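Local coordinates for protein tartronic semialdehyde reductase (PDB 1YB4) that catalyses the interconversion of 2-hydroxy-3-oxopropanoate and (R)-glycerate, probably with either NADH or NADPH as the hydride donor for reduction, at residues A[71-74]-A[75-79]; A[218-221]-A[222-225]; A[279-282]-A[283-286]. All blocks are in the same frame, centred on the assembly; numbering follows the deposited sequence.

Contact 1 (A[71-74]-A[75-79]); sequences QVED and VLFGE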
ATOM      1  N   GLN A  71      11.329 -22.111 -19.370  1.00 45.47           N
ATOM      2  CA  GLN A  71      11.015 -22.951 -20.530  1.00 44.95           C
ATOM      3  C   GLN A  71      11.567 -22.346 -21.820  1.00 45.64           C
ATOM      4  O   GLN A  71      11.789 -23.060 -22.805  1.00 44.32           O
ATOM      5  CB  GLN A  71       9.519 -23.124 -20.696  1.00 46.38           C
ATOM      6  CG  GLN A  71       8.888 -24.095 -19.744  1.00 49.41           C
ATOM      7  CD  GLN A  71       7.417 -24.252 -20.035  1.00 52.25           C
ATOM      8  OE1 GLN A  71       7.030 -24.730 -21.107  1.00 52.73           O
ATOM      9  NE2 GLN A  71       6.580 -23.829 -19.095  1.00 54.70           N
ATOM     10  N   VAL A  72      11.764 -21.031 -21.826  1.00 45.30           N
ATOM     11  CA  VAL A  72      12.337 -20.378 -22.994  1.00 46.35           C
ATOM     12  C   VAL A  72      13.845 -20.628 -22.950  1.00 48.71           C
ATOM     13  O   VAL A  72      14.503 -20.699 -23.989  1.00 49.97           O
ATOM     14  CB  VAL A  72      12.079 -18.851 -23.002  1.00 42.39           C
ATOM     15  CG1 VAL A  72      13.150 -18.132 -23.820  1.00 39.81           C
ATOM     16  CG2 VAL A  72      10.737 -18.566 -23.606  1.00 40.15           C
ATOM     17  N   GLU A  73      14.392 -20.780 -21.747  1.00 50.72           N
ATOM     18  CA  GLU A  73      15.825 -21.008 -21.606  1.00 54.01           C
ATOM     19  C   GLU A  73      16.200 -22.426 -22.029  1.00 54.65           C
ATOM     20  O   GLU A  73      17.253 -22.645 -22.630  1.00 55.01           O
ATOM     21  CB  GLU A  73      16.271 -20.777 -20.165  1.00 56.43           C
ATOM     22  CG  GLU A  73      17.780 -20.782 -20.006  1.00 61.84           C
ATOM     23  CD  GLU A  73      18.225 -20.696 -18.558  1.00 64.17           C
ATOM     24  OE1 GLU A  73      17.767 -19.773 -17.841  1.00 65.74           O
ATOM     25  OE2 GLU A  73      19.042 -21.553 -18.144  1.00 62.96           O
ATOM     26  N   ASP A  74      15.330 -23.380 -21.718  1.00 53.81           N
ATOM     27  CA  ASP A  74      15.577 -24.768 -22.063  1.00 53.45           C
ATOM     28  C   ASP A  74      15.426 -24.959 -23.568  1.00 53.06           C
ATOM     29  O   ASP A  74      16.177 -25.711 -24.184  1.00 53.39           O
ATOM     30  CB  ASP A  74      14.601 -25.673 -21.310  1.00 55.63           C
ATOM     31  CG  ASP A  74      15.008 -27.135 -21.355  1.00 58.31           C
ATOM     32  OD1 ASP A  74      14.196 -27.982 -20.931  1.00 59.53           O
ATOM     33  OD2 ASP A  74      16.134 -27.435 -21.808  1.00 58.66           O
ATOM     34  N   VAL A  75      14.450 -24.287 -24.166  1.00 51.87           N
ATOM     35  CA  VAL A  75      14.264 -24.402 -25.603  1.00 50.73           C
ATOM     36  C   VAL A  75      15.529 -23.894 -26.265  1.00 52.06           C
ATOM     37  O   VAL A  75      15.998 -24.446 -27.256  1.00 51.62           O
ATOM     38  CB  VAL A  75      13.076 -23.560 -26.104  1.00 48.61           C
ATOM     39  CG1 VAL A  75      13.164 -23.379 -27.614  1.00 46.18           C
ATOM     40  CG2 VAL A  75      11.776 -24.248 -25.743  1.00 47.23           C
ATOM     41  N   LEU A  76      16.085 -22.832 -25.701  1.00 53.02           N
ATOM     42  CA  LEU A  76      17.297 -22.253 -26.243  1.00 55.80           C
ATOM     43  C   LEU A  76      18.532 -23.093 -25.962  1.00 59.20           C
ATOM     44  O   LEU A  76      19.214 -23.531 -26.888  1.00 60.98           O
ATOM     45  CB  LEU A  76      17.492 -20.840 -25.690  1.00 53.84           C
ATOM     46  CG  LEU A  76      17.153 -19.640 -26.589  1.00 52.50           C
ATOM     47  CD1 LEU A  76      16.313 -20.065 -27.777  1.00 50.58           C
ATOM     48  CD2 LEU A  76      16.430 -18.582 -25.759  1.00 50.25           C
ATOM     49  N   PHE A  77      18.821 -23.344 -24.694  1.00 62.39           N
ATOM     50  CA  PHE A  77      20.020 -24.102 -24.373  1.00 67.12           C
ATOM     51  C   PHE A  77      19.784 -25.385 -23.584  1.00 70.24           C
ATOM     52  O   PHE A  77      20.250 -25.529 -22.455  1.00 71.27           O
ATOM     53  CB  PHE A  77      20.989 -23.185 -23.628  1.00 66.37           C
ATOM     54  CG  PHE A  77      20.885 -21.748 -24.047  1.00 66.40           C
ATOM     55  CD1 PHE A  77      20.086 -20.857 -23.334  1.00 66.28           C
ATOM     56  CD2 PHE A  77      21.550 -21.289 -25.176  1.00 66.00           C
ATOM     57  CE1 PHE A  77      19.950 -19.530 -23.741  1.00 65.41           C
ATOM     58  CE2 PHE A  77      21.418 -19.959 -25.591  1.00 67.07           C
ATOM     59  CZ  PHE A  77      20.617 -19.080 -24.872  1.00 64.45           C
ATOM     60  N   GLY A  78      19.056 -26.317 -24.188  1.00 73.39           N
ATOM     61  CA  GLY A  78      18.776 -27.583 -23.537  1.00 77.03           C
ATOM     62  C   GLY A  78      19.302 -28.681 -24.427  1.00 79.87           C
ATOM     63  O   GLY A  78      19.720 -28.401 -25.550  1.00 80.11           O
ATOM     64  N   GLU A  79      19.284 -29.924 -23.954  1.00 83.72           N
ATOM     65  CA  GLU A  79      19.788 -31.031 -24.762  1.00 86.85           C
ATOM     66  C   GLU A  79      19.147 -31.067 -26.155  1.00 88.46           C
ATOM     67  O   GLU A  79      19.845 -30.943 -27.162  1.00 88.16           O
ATOM     68  CB  GLU A  79      19.580 -32.370 -24.038  1.00 86.77           C
ATOM     69  CG  GLU A  79      18.135 -32.757 -23.783  1.00 87.85           C
ATOM     70  CD  GLU A  79      17.803 -32.820 -22.310  1.00 89.07           C
ATOM     71  OE1 GLU A  79      17.585 -31.751 -21.698  1.00 89.29           O
ATOM     72  OE2 GLU A  79      17.773 -33.944 -21.763  1.00 89.94           O
TER

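Contact 2 (A[218-221]-A[222-225]); sequences EVHG and ERMI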
ATOM      1  N   GLU A 218     -13.102   3.264 -20.620  1.00 34.16           N
ATOM      2  CA  GLU A 218     -14.036   3.080 -21.715  1.00 40.16           C
ATOM      3  C   GLU A 218     -14.509   1.637 -21.841  1.00 41.24           C
ATOM      4  O   GLU A 218     -15.710   1.360 -21.762  1.00 43.24           O
ATOM      5  CB  GLU A 218     -13.397   3.507 -23.027  1.00 43.63           C
ATOM      6  CG  GLU A 218     -14.378   3.574 -24.165  1.00 48.65           C
ATOM      7  CD  GLU A 218     -13.685   3.740 -25.487  1.00 52.18           C
ATOM      8  OE1 GLU A 218     -12.600   4.373 -25.506  1.00 51.95           O
ATOM      9  OE2 GLU A 218     -14.233   3.245 -26.499  1.00 54.96           O
ATOM     10  N   VAL A 219     -13.563   0.723 -22.045  1.00 39.98           N
ATOM     11  CA  VAL A 219     -13.894  -0.683 -22.187  1.00 40.21           C
ATOM     12  C   VAL A 219     -14.175  -1.365 -20.856  1.00 40.81           C
ATOM     13  O   VAL A 219     -15.315  -1.746 -20.584  1.00 42.02           O
ATOM     14  CB  VAL A 219     -12.774  -1.453 -22.912  1.00 43.30           C
ATOM     15  CG1 VAL A 219     -13.172  -2.929 -23.058  1.00 42.57           C
ATOM     16  CG2 VAL A 219     -12.517  -0.831 -24.303  1.00 43.80           C
ATOM     17  N   HIS A 220     -13.142  -1.516 -20.030  1.00 40.20           N
ATOM     18  CA  HIS A 220     -13.274  -2.160 -18.726  1.00 37.62           C
ATOM     19  C   HIS A 220     -14.287  -1.491 -17.819  1.00 37.78           C
ATOM     20  O   HIS A 220     -14.970  -2.158 -17.033  1.00 36.88           O
ATOM     21  CB  HIS A 220     -11.914  -2.210 -18.042  1.00 40.39           C
ATOM     22  CG  HIS A 220     -10.878  -2.914 -18.850  1.00 39.69           C
ATOM     23  ND1 HIS A 220     -10.311  -2.354 -19.976  1.00 40.02           N
ATOM     24  CD2 HIS A 220     -10.373  -4.167 -18.757  1.00 39.92           C
ATOM     25  CE1 HIS A 220      -9.504  -3.237 -20.541  1.00 39.88           C
ATOM     26  NE2 HIS A 220      -9.524  -4.345 -19.822  1.00 38.74           N
ATOM     27  N   GLY A 221     -14.385  -0.169 -17.915  1.00 37.20           N
ATOM     28  CA  GLY A 221     -15.356   0.534 -17.097  1.00 34.98           C
ATOM     29  C   GLY A 221     -16.718  -0.075 -17.363  1.00 36.45           C
ATOM     30  O   GLY A 221     -17.443  -0.468 -16.452  1.00 36.57           O
ATOM     31  N   GLU A 222     -17.049  -0.170 -18.643  1.00 39.34           N
ATOM     32  CA  GLU A 222     -18.318  -0.736 -19.090  1.00 40.67           C
ATOM     33  C   GLU A 222     -18.493  -2.172 -18.571  1.00 36.86           C
ATOM     34  O   GLU A 222     -19.548  -2.529 -18.045  1.00 34.32           O
ATOM     35  CB  GLU A 222     -18.365  -0.709 -20.624  1.00 45.65           C
ATOM     36  CG  GLU A 222     -19.721  -1.013 -21.243  1.00 52.28           C
ATOM     37  CD  GLU A 222     -20.633   0.205 -21.288  1.00 56.04           C
ATOM     38  OE1 GLU A 222     -20.985   0.737 -20.207  1.00 59.69           O
ATOM     39  OE2 GLU A 222     -20.998   0.629 -22.409  1.00 56.23           O
ATOM     40  N   ARG A 223     -17.450  -2.986 -18.713  1.00 33.24           N
ATOM     41  CA  ARG A 223     -17.496  -4.363 -18.257  1.00 32.94           C
ATOM     42  C   ARG A 223     -17.871  -4.491 -16.781  1.00 34.56           C
ATOM     43  O   ARG A 223     -18.498  -5.471 -16.377  1.00 35.66           O
ATOM     44  CB  ARG A 223     -16.149  -5.051 -18.510  1.00 33.81           C
ATOM     45  CG  ARG A 223     -15.848  -5.348 -19.964  1.00 32.97           C
ATOM     46  CD  ARG A 223     -14.433  -5.905 -20.150  1.00 39.74           C
ATOM     47  NE  ARG A 223     -14.067  -6.039 -21.562  1.00 43.31           N
ATOM     48  CZ  ARG A 223     -12.887  -6.466 -22.009  1.00 44.35           C
ATOM     49  NH1 ARG A 223     -11.929  -6.811 -21.158  1.00 45.00           N
ATOM     50  NH2 ARG A 223     -12.658  -6.538 -23.316  1.00 41.66           N
HETATM   51  N   MSE A 224     -17.499  -3.492 -15.982  1.00 35.64           N
HETATM   52  CA  MSE A 224     -17.783  -3.507 -14.549  1.00 35.85           C
HETATM   53  C   MSE A 224     -19.227  -3.170 -14.234  1.00 36.35           C
HETATM   54  O   MSE A 224     -19.822  -3.733 -13.308  1.00 35.60           O
HETATM   55  CB  MSE A 224     -16.865  -2.521 -13.816  1.00 38.26           C
HETATM   56  CG  MSE A 224     -15.376  -2.889 -13.816  1.00 43.26           C
HETATM   57 SE   MSE A 224     -14.228  -1.481 -13.049  1.00 51.81          SE
HETATM   58  CE  MSE A 224     -12.651  -1.739 -14.163  1.00 45.78           C
ATOM     59  N   ILE A 225     -19.782  -2.239 -15.002  1.00 37.44           N
ATOM     60  CA  ILE A 225     -21.159  -1.803 -14.810  1.00 39.24           C
ATOM     61  C   ILE A 225     -22.177  -2.861 -15.232  1.00 39.18           C
ATOM     62  O   ILE A 225     -23.101  -3.188 -14.485  1.00 37.84           O
ATOM     63  CB  ILE A 225     -21.438  -0.510 -15.602  1.00 42.35           C
ATOM     64  CG1 ILE A 225     -20.461   0.598 -15.159  1.00 46.49           C
ATOM     65  CG2 ILE A 225     -22.881  -0.081 -15.385  1.00 42.98           C
ATOM     66  CD1 ILE A 225     -20.673   1.967 -15.830  1.00 44.15           C
TER

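Contact 3 (A[279-282]-A[283-286]); sequences HSAM and VQAL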
ATOM      1  N   HIS A 279      -9.876  -9.630 -16.243  1.00 33.52           N
ATOM      2  CA  HIS A 279      -9.261  -8.800 -15.220  1.00 33.97           C
ATOM      3  C   HIS A 279     -10.072  -7.564 -14.849  1.00 36.18           C
ATOM      4  O   HIS A 279      -9.699  -6.816 -13.934  1.00 35.80           O
ATOM      5  CB  HIS A 279      -7.825  -8.421 -15.600  1.00 35.07           C
ATOM      6  CG  HIS A 279      -7.678  -7.838 -16.969  1.00 35.22           C
ATOM      7  ND1 HIS A 279      -6.451  -7.501 -17.499  1.00 33.74           N
ATOM      8  CD2 HIS A 279      -8.597  -7.488 -17.897  1.00 34.57           C
ATOM      9  CE1 HIS A 279      -6.620  -6.962 -18.692  1.00 33.11           C
ATOM     10  NE2 HIS A 279      -7.913  -6.941 -18.959  1.00 35.71           N
ATOM     11  N   SER A 280     -11.189  -7.351 -15.545  1.00 33.44           N
ATOM     12  CA  SER A 280     -12.055  -6.226 -15.224  1.00 31.61           C
ATOM     13  C   SER A 280     -12.793  -6.650 -13.953  1.00 29.43           C
ATOM     14  O   SER A 280     -13.391  -5.833 -13.252  1.00 31.56           O
ATOM     15  CB  SER A 280     -13.048  -5.956 -16.365  1.00 34.50           C
ATOM     16  OG  SER A 280     -13.833  -7.102 -16.648  1.00 38.42           O
ATOM     17  N   ALA A 281     -12.724  -7.942 -13.658  1.00 25.96           N
ATOM     18  CA  ALA A 281     -13.344  -8.504 -12.469  1.00 26.63           C
ATOM     19  C   ALA A 281     -12.668  -7.968 -11.199  1.00 28.98           C
ATOM     20  O   ALA A 281     -13.107  -8.226 -10.071  1.00 29.02           O
ATOM     21  CB  ALA A 281     -13.247 -10.008 -12.515  1.00 26.61           C
HETATM   22  N   MSE A 282     -11.581  -7.238 -11.407  1.00 28.59           N
HETATM   23  CA  MSE A 282     -10.827  -6.615 -10.333  1.00 31.20           C
HETATM   24  C   MSE A 282     -11.762  -5.875  -9.396  1.00 30.67           C
HETATM   25  O   MSE A 282     -11.607  -5.934  -8.181  1.00 32.53           O
HETATM   26  CB  MSE A 282      -9.825  -5.617 -10.933  1.00 37.76           C
HETATM   27  CG  MSE A 282      -9.241  -4.594  -9.971  1.00 42.97           C
HETATM   28 SE   MSE A 282      -7.993  -5.374  -8.730  1.00 56.35          SE
HETATM   29  CE  MSE A 282      -9.041  -5.268  -7.155  1.00 53.78           C
ATOM     30  N   VAL A 283     -12.739  -5.185  -9.978  1.00 29.93           N
ATOM     31  CA  VAL A 283     -13.688  -4.375  -9.226  1.00 27.13           C
ATOM     32  C   VAL A 283     -14.329  -5.110  -8.073  1.00 26.78           C
ATOM     33  O   VAL A 283     -14.670  -4.513  -7.046  1.00 29.90           O
ATOM     34  CB  VAL A 283     -14.792  -3.805 -10.166  1.00 27.01           C
ATOM     35  CG1 VAL A 283     -15.576  -4.937 -10.795  1.00 25.27           C
ATOM     36  CG2 VAL A 283     -15.710  -2.854  -9.396  1.00 23.69           C
ATOM     37  N   GLN A 284     -14.484  -6.413  -8.224  1.00 29.07           N
ATOM     38  CA  GLN A 284     -15.104  -7.203  -7.168  1.00 31.09           C
ATOM     39  C   GLN A 284     -14.304  -7.160  -5.867  1.00 28.18           C
ATOM     40  O   GLN A 284     -14.875  -7.251  -4.782  1.00 25.76           O
ATOM     41  CB  GLN A 284     -15.282  -8.654  -7.628  1.00 34.93           C
ATOM     42  CG  GLN A 284     -16.218  -8.793  -8.819  1.00 39.30           C
ATOM     43  CD  GLN A 284     -16.610 -10.231  -9.091  1.00 42.18           C
ATOM     44  OE1 GLN A 284     -15.781 -11.051  -9.490  1.00 47.15           O
ATOM     45  NE2 GLN A 284     -17.879 -10.546  -8.864  1.00 43.57           N
ATOM     46  N   ALA A 285     -12.986  -7.017  -5.976  1.00 26.77           N
ATOM     47  CA  ALA A 285     -12.148  -6.977  -4.787  1.00 26.98           C
ATOM     48  C   ALA A 285     -12.472  -5.762  -3.954  1.00 27.01           C
ATOM     49  O   ALA A 285     -12.572  -5.853  -2.736  1.00 26.64           O
ATOM     50  CB  ALA A 285     -10.694  -6.975  -5.165  1.00 28.79           C
ATOM     51  N   LEU A 286     -12.639  -4.616  -4.603  1.00 27.88           N
ATOM     52  CA  LEU A 286     -12.970  -3.415  -3.856  1.00 28.50           C
ATOM     53  C   LEU A 286     -14.428  -3.420  -3.399  1.00 29.77           C
ATOM     54  O   LEU A 286     -14.766  -2.827  -2.373  1.00 28.25           O
ATOM     55  CB  LEU A 286     -12.648  -2.172  -4.678  1.00 26.75           C
ATOM     56  CG  LEU A 286     -11.127  -2.104  -4.807  1.00 26.21           C
ATOM     57  CD1 LEU A 286     -10.688  -2.862  -6.024  1.00 23.82           C
ATOM     58  CD2 LEU A 286     -10.693  -0.699  -4.901  1.00 27.36           C
TER

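Contact 1 (A[71-74]-A[75-79])
Phe77 overlaps the aliphatic part of Glu73, one turn earlier in the same helix, with ring atom CD1 4.0 Å from Glu73 CG. The two side chains cross at roughly a right angle, and the carboxylate plane is turned 54° from the ring. Glu73 CG lies beside the ring, and the extended chain carries the carboxylate on toward Arg109, a long, weak ion pair. That same arginine makes a cation-pi contact with Phe77. The carbonyl Glu73 O lies obliquely beside the ring, 3.4 Å from CD1, and also accepts a short, nearly straight hydrogen bond from Phe77 N at 2.7 Å. On one face of the ring sits Leu76 CB, displaced toward the rim.

All this belongs to helix 69-77, the crossover helix between parallel strands 61-64 and 90-94 in a beta-alpha-beta unit of the Rossmann-type coenzyme-binding domain. On the sheet side, Val72 and Leu76 lie side by side, CG1 of the valine meeting CD2 of the leucine at 3.8 Å; both also pack on Phe106 of helix 100-111, and Leu76 reaches Ile64 and Ile92 of the flanking strands. Val75 turns CG2 back over Gln71 O at 3.2 Å, the same oxygen that accepts its backbone N-H. At the exposed end, Asp74 has CG anti to its own nitrogen (chi1 -166°), which carries OD2 forward to 3.2 Å from Gly78 CA. Asp74 OD2 also comes within 4.6 Å of Glu79 OE1, a pairing of like charges that is probably mildly unfavourable.

Contact 2 (A[218-221]-A[222-225])
Glu222 sets CB against Val219 O at 3.2 Å, and its chain then bends at chi2 (83°), taking the carboxylate off toward a long, weak ion pair with Arg204. Arg223, next along helix 215-225, runs beside both Val219 and His220. Extended from CG to NE, it brings one face of the guanidinium over the methyl Val219 CG1, which lies 3.6 Å from NE. Its other neighbour is the imidazole: Arg223 NH1 approaches His220 NE2 obliquely at 3.7 Å, ring and guanidinium planes being 54° apart. NH1 finds its strong partner in a salt bridge to Asp278. The selenomethionine Met224 curls past His220 O, with CG 3.3 Å away and CE returning to 4.0 Å from His220 CB, while its N-H bonds to that carbonyl and, weakly, to Gly221 O. Ile225 completes the turn, donating to Gly221 O and resting CG1 against it at 3.5 Å. Here Arg223 works in two ways: one face of the guanidinium lies over a valine methyl, and NH1 is paired with Asp278. The cation beside His220 would tend to disfavour protonation of that imidazole, an effect that Asp278 probably offsets in large part.

Contact 3 (A[279-282]-A[283-286])
Val283 and Gln284 both fold their side chains back on the carbonyls of the preceding turn, but in different ways. Val283 CG1 occupies the crowded position between backbone nitrogen and carbonyl carbon (chi1 62°), and this brings it to 3.4 Å from Ser280 O. Gln284 leans back along Ala281: CB and CG both skirt Ala281 O, CG at 3.4 Å, and OE1 ends 4.1 Å from Ala281 CB.

Ala285 is the residue that points its CB toward the preceding segment, and that methyl lies 3.3 Å from Met282 O. Met282 and Leu286 send their side chains across one another obliquely. The selenomethionine starts with CG anti to its backbone nitrogen (chi1 163°), then bends at both later torsions, turning CE forward, toward the next turn, where Ala285 CB and Leu286 CD1 lie. The modelled separations there are shorter than carbon atoms can approach, so the placing of CE is doubtful.

The backbone bonds follow the same three-residue spacing as the Val283 and Gln284 contacts. Gln284 N donates to Ala281 O at 2.9 Å and Ala285 N to Met282 O at 2.8 Å, while Val283 N makes a weak 3.4 Å bond to Ser280 O. Such i to i+3 bonds characterise 3-10 geometry, as in residues 279-281, which lead toward helix 283-290. Ser280 OG is held by Asp278.

Around this buried turn, Met282 touches Ile183 of helix 167-195 and Leu265 and Phe266 of helix 257-271, and Val283 rests on Met224 of helix 215-225. Leu286 reaches Glu184 and Glu188 of helix 167-195 and packs on Asn255 of a neighbouring subunit.

In the fold
The three contacts follow one another along the chain and divide between two regions. Contact 1 belongs to the Rossmann-type nucleotide-binding domain, on a helix linking two strands of its sheet; contacts 2 and 3 lie in the helical C-terminal region, on the opposite side of the chain's centre. Centres of contacts 1 and 2 are about 40 Å apart and those of 1 and 3 about 36 Å, whereas 2 and 3 are about 11 Å apart and touch through His220 and His279, and through Arg223 and Met224 against Ser280 and Val283. Both pack on helix 167-195, which joins the two regions and bears the predicted active-site Lys172, consistent with a site near where they meet.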